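Local coordinates for STBB protein (Escherichia coli, PDB 2JD3) that probably binds the centromere-like parC DNA of plasmid pB171 as a ribbon-helix-helix dimer and links it to ParM actin-like filaments during plasmid segregation, at residues A20-Q23 with T24-I28; S34-G37 with E38-N42. All coordinates share one frame; numbering follows the deposited sequence.

Contact 1: residues A20-Q23 with T24-I28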
loop_
_atom_site.group_PDB
_atom_site.type_symbol
_atom_site.label_atom_id
_atom_site.label_comp_id
_atom_site.label_asym_id
_atom_site.label_seq_id
_atom_site.Cartn_x
_atom_site.Cartn_y
_atom_site.Cartn_z
ATOM N N ALA A 20 -9.890 8.608 -7.555
ATOM C CA ALA A 20 -9.159 7.474 -7.013
ATOM C C ALA A 20 -9.922 6.170 -7.158
ATOM O O ALA A 20 -9.397 5.216 -7.720
ATOM C CB ALA A 20 -8.819 7.723 -5.551
ATOM N N ASP A 21 -11.155 6.121 -6.664
ATOM C CA ASP A 21 -11.932 4.888 -6.769
ATOM C C ASP A 21 -12.086 4.449 -8.220
ATOM O O ASP A 21 -11.985 3.263 -8.539
ATOM C CB ASP A 21 -13.315 5.057 -6.136
ATOM C CG ASP A 21 -13.240 5.462 -4.683
ATOM O OD1 ASP A 21 -13.824 4.759 -3.829
ATOM O OD2 ASP A 21 -12.591 6.490 -4.393
ATOM N N PHE A 22 -12.320 5.407 -9.107
ATOM C CA PHE A 22 -12.486 5.069 -10.509
ATOM C C PHE A 22 -11.194 4.533 -11.100
ATOM O O PHE A 22 -11.204 3.564 -11.843
ATOM C CB PHE A 22 -12.940 6.284 -11.316
ATOM C CG PHE A 22 -13.351 5.947 -12.718
ATOM C CD1 PHE A 22 -14.545 5.266 -12.960
ATOM C CD2 PHE A 22 -12.526 6.260 -13.795
ATOM C CE1 PHE A 22 -14.910 4.900 -14.251
ATOM C CE2 PHE A 22 -12.880 5.899 -15.090
ATOM C CZ PHE A 22 -14.073 5.218 -15.321
ATOM N N GLN A 23 -10.079 5.166 -10.776
ATOM C CA GLN A 23 -8.800 4.720 -11.303
ATOM C C GLN A 23 -8.499 3.301 -10.806
ATOM O O GLN A 23 -7.826 2.523 -11.488
ATOM C CB GLN A 23 -7.696 5.704 -10.896
ATOM C CG GLN A 23 -6.310 5.264 -11.275
ATOM C CD GLN A 23 -5.272 6.366 -11.124
ATOM O OE1 GLN A 23 -4.074 6.087 -10.979
ATOM N NE2 GLN A 23 -5.721 7.626 -11.176
ATOM N N THR A 24 -9.023 2.967 -9.625
ATOM C CA THR A 24 -8.830 1.647 -9.034
ATOM C C THR A 24 -9.670 0.619 -9.784
ATOM O O THR A 24 -9.213 -0.493 -10.027
ATOM C CB THR A 24 -9.223 1.637 -7.544
ATOM O OG1 THR A 24 -8.462 2.628 -6.855
ATOM C CG2 THR A 24 -8.928 0.296 -6.916
ATOM N N LEU A 25 -10.896 1.000 -10.148
ATOM C CA LEU A 25 -11.795 0.119 -10.896
ATOM C C LEU A 25 -11.151 -0.327 -12.197
ATOM O O LEU A 25 -11.193 -1.502 -12.554
ATOM C CB LEU A 25 -13.107 0.826 -11.229
ATOM C CG LEU A 25 -14.167 0.874 -10.135
ATOM C CD1 LEU A 25 -15.322 1.755 -10.567
ATOM C CD2 LEU A 25 -14.654 -0.524 -9.857
ATOM N N GLU A 26 -10.558 0.618 -12.912
ATOM C CA GLU A 26 -9.916 0.286 -14.168
ATOM C C GLU A 26 -8.783 -0.702 -13.948
ATOM O O GLU A 26 -8.625 -1.649 -14.710
ATOM C CB GLU A 26 -9.414 1.555 -14.851
ATOM C CG GLU A 26 -10.547 2.412 -15.391
ATOM C CD GLU A 26 -10.065 3.672 -16.080
ATOM O OE1 GLU A 26 -10.907 4.371 -16.692
ATOM O OE2 GLU A 26 -8.849 3.967 -16.008
ATOM N N ALA A 27 -7.998 -0.494 -12.901
ATOM C CA ALA A 27 -6.901 -1.399 -12.609
ATOM C C ALA A 27 -7.456 -2.810 -12.406
ATOM O O ALA A 27 -6.938 -3.774 -12.971
ATOM C CB ALA A 27 -6.158 -0.936 -11.367
ATOM N N ILE A 28 -8.509 -2.927 -11.602
ATOM C CA ILE A 28 -9.127 -4.223 -11.344
ATOM C C ILE A 28 -9.567 -4.847 -12.666
ATOM O O ILE A 28 -9.206 -5.984 -12.984
ATOM C CB ILE A 28 -10.390 -4.098 -10.459
ATOM C CG1 ILE A 28 -10.069 -3.357 -9.159
ATOM C CG2 ILE A 28 -10.945 -5.480 -10.162
ATOM C CD1 ILE A 28 -9.156 -4.098 -8.221
#
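Thr24 and Ala20 meet one turn apart on helix 19-29, the first helix of a ribbon-helix-helix fold. The carbonyl of Ala20 takes two bonds from the same residue: Thr24 N supplies the ordinary helical one at 3.0 Å, and Thr24 OG1 adds a second at 2.9 Å. The hydroxyl stands above the carbonyl plane, 42° out of it, and gets there because OG1 lies beside its own backbone N (chi1 -57°). Thr24 itself is buried, packed against Leu14 of the strand and Ile45 of the second subunit. Backbone bonds from Leu25 N to Asp21 O and from Glu26 N to Phe22 O continue the spiral.

Another flank, that of Phe22 and Glu26, is exposed, and there Glu26 can be followed outward. Its CB sits 3.8 Å from Gln23 O; CG lies at the same distance from Phe22 O. From CG the chain runs extended, bringing CD to 3.7 Å from Phe22 CE2, with the carboxylate and ring planes 64° apart. Leu25 also approaches that ring, its CD1 lying 4.3 Å from Phe22 CD1. Asp21 turns away, bonded through OD1 to His15 N and through OD2 to Arg41 of the second subunit. At the tip of Glu26, OE1 lies obliquely to the Phe22 ring, nearest to its CE2.

Contact 2: residues S34-G37 with E38-N42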
loop_
_atom_site.group_PDB
_atom_site.type_symbol
_atom_site.label_atom_id
_atom_site.label_comp_id
_atom_site.label_asym_id
_atom_site.label_seq_id
_atom_site.Cartn_x
_atom_site.Cartn_y
_atom_site.Cartn_z
ATOM N N SER A 34 -10.388 -14.596 -12.430
ATOM C CA SER A 34 -9.733 -15.686 -11.715
ATOM C C SER A 34 -8.624 -15.212 -10.775
ATOM O O SER A 34 -8.533 -15.653 -9.627
ATOM C CB SER A 34 -9.169 -16.682 -12.724
ATOM O OG SER A 34 -8.410 -16.005 -13.710
ATOM N N GLU A 35 -7.793 -14.298 -11.261
ATOM C CA GLU A 35 -6.683 -13.770 -10.478
ATOM C C GLU A 35 -7.063 -12.696 -9.453
ATOM O O GLU A 35 -6.318 -12.453 -8.512
ATOM C CB GLU A 35 -5.620 -13.211 -11.419
ATOM C CG GLU A 35 -5.216 -14.158 -12.535
ATOM C CD GLU A 35 -4.237 -13.513 -13.499
ATOM O OE1 GLU A 35 -3.982 -14.089 -14.585
ATOM O OE2 GLU A 35 -3.721 -12.423 -13.167
ATOM N N ARG A 36 -8.220 -12.067 -9.626
ATOM C CA ARG A 36 -8.659 -11.015 -8.713
ATOM C C ARG A 36 -8.760 -11.407 -7.249
ATOM O O ARG A 36 -8.566 -10.575 -6.372
ATOM C CB ARG A 36 -10.002 -10.444 -9.167
ATOM C CG ARG A 36 -9.917 -9.724 -10.487
ATOM C CD ARG A 36 -11.252 -9.164 -10.889
ATOM N NE ARG A 36 -11.234 -8.712 -12.273
ATOM C CZ ARG A 36 -12.318 -8.351 -12.948
ATOM N NH1 ARG A 36 -12.211 -7.954 -14.212
ATOM N NH2 ARG A 36 -13.508 -8.385 -12.354
ATOM N N GLY A 37 -9.065 -12.665 -6.971
ATOM C CA GLY A 37 -9.169 -13.072 -5.584
ATOM C C GLY A 37 -7.840 -12.951 -4.865
ATOM O O GLY A 37 -7.767 -12.470 -3.732
ATOM N N GLU A 38 -6.779 -13.383 -5.532
ATOM C CA GLU A 38 -5.452 -13.336 -4.948
ATOM C C GLU A 38 -4.886 -11.919 -5.013
ATOM O O GLU A 38 -4.026 -11.540 -4.215
ATOM C CB GLU A 38 -4.543 -14.317 -5.681
ATOM C CG GLU A 38 -3.203 -14.553 -5.015
ATOM C CD GLU A 38 -2.767 -16.015 -5.100
ATOM O OE1 GLU A 38 -2.815 -16.593 -6.217
ATOM O OE2 GLU A 38 -2.374 -16.578 -4.045
ATOM N N LEU A 39 -5.380 -11.136 -5.966
ATOM C CA LEU A 39 -4.937 -9.760 -6.136
ATOM C C LEU A 39 -5.543 -8.889 -5.027
ATOM O O LEU A 39 -4.868 -8.025 -4.466
ATOM C CB LEU A 39 -5.344 -9.272 -7.535
ATOM C CG LEU A 39 -5.039 -7.871 -8.076
ATOM C CD1 LEU A 39 -6.128 -6.934 -7.613
ATOM C CD2 LEU A 39 -3.653 -7.396 -7.657
ATOM N N PHE A 40 -6.805 -9.142 -4.695
ATOM C CA PHE A 40 -7.491 -8.395 -3.646
ATOM C C PHE A 40 -6.852 -8.600 -2.273
ATOM O O PHE A 40 -6.710 -7.660 -1.498
ATOM C CB PHE A 40 -8.962 -8.808 -3.577
ATOM C CG PHE A 40 -9.778 -8.376 -4.764
ATOM C CD1 PHE A 40 -9.174 -7.786 -5.877
ATOM C CD2 PHE A 40 -11.150 -8.567 -4.778
ATOM C CE1 PHE A 40 -9.934 -7.397 -6.987
ATOM C CE2 PHE A 40 -11.914 -8.183 -5.876
ATOM C CZ PHE A 40 -11.305 -7.597 -6.982
ATOM N N ARG A 41 -6.472 -9.833 -1.968
ATOM C CA ARG A 41 -5.860 -10.132 -0.677
ATOM C C ARG A 41 -4.529 -9.397 -0.512
ATOM O O ARG A 41 -4.269 -8.792 0.535
ATOM C CB ARG A 41 -5.657 -11.643 -0.536
ATOM C CG ARG A 41 -4.828 -12.045 0.658
ATOM C CD ARG A 41 -4.757 -13.556 0.818
ATOM N NE ARG A 41 -3.684 -13.946 1.728
ATOM C CZ ARG A 41 -2.390 -13.927 1.407
ATOM N NH1 ARG A 41 -2.007 -13.543 0.196
ATOM N NH2 ARG A 41 -1.473 -14.282 2.299
ATOM N N ASN A 42 -3.693 -9.446 -1.549
ATOM C CA ASN A 42 -2.396 -8.779 -1.525
ATOM C C ASN A 42 -2.544 -7.260 -1.424
ATOM O O ASN A 42 -1.855 -6.603 -0.636
ATOM C CB ASN A 42 -1.605 -9.143 -2.777
ATOM C CG ASN A 42 -0.953 -10.509 -2.677
ATOM O OD1 ASN A 42 -0.853 -11.229 -3.667
ATOM N ND2 ASN A 42 -0.488 -10.865 -1.481
#
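Arg36 and Phe40 make the close part of this contact, one turn apart on helix 33-53. The methylene CB of Arg36 rests over a face of the Phe40 ring as a CH-pi contact, 4.1 Å from the ring centroid and 29° off the normal. Its nearest ring atoms are Phe40 CE1, at 3.7 Å, and CZ, so the aliphatic root of the arginine meets the far end of the ring. With Phe40 CG beside its own backbone N (chi1 -69°), the ring swings back along the helix toward Arg36. Leu39 CD1 lies at the ring's edge, in its plane. Beyond CB the arginine runs extended and leaves the ring; its NE bonds to Val31 O. Helix 19-29 packs against this side too, while Phe44 of the second subunit meets the Phe40 ring edge-to-face.

The other side is looser and largely exposed. Gly37 has no side chain to offer, and the bond from Arg41 N to its carbonyl O is weak at 3.4 Å. Glu35 O accepts from Leu39 N at 3.0 Å, with a weak second bond from Glu38 N. The exposed Glu38 side chain leads away from this turn. Arg41 belongs instead to the subunit interface, where it packs on Tyr13 of the second subunit. A flank carrying Phe40 turned to the partner chain, and a flank of Glu35, Gly37 and Glu38 at the surface, are consistent with the second helix of a ribbon-helix-helix dimer.

Overall arrangement
From the N terminus the chain passes through strand 8-14 and enters helix 19-29, where contact 1 lies; after a short connection it enters helix 33-53, whose first turns hold contact 2. The two follow in series, neither nesting nor crossing, and each spans adjoining turns of its own helix without closing a loop. Their centres are about 15 Å apart, yet they touch through Ile28 at the end of contact 1: Ile28 CD1 lies 3.6 Å from Phe40 CE1 and 4.2 Å from Leu39 CD1. Both contacts also face the second subunit, joining the helical pair of one chain to the dimer interface.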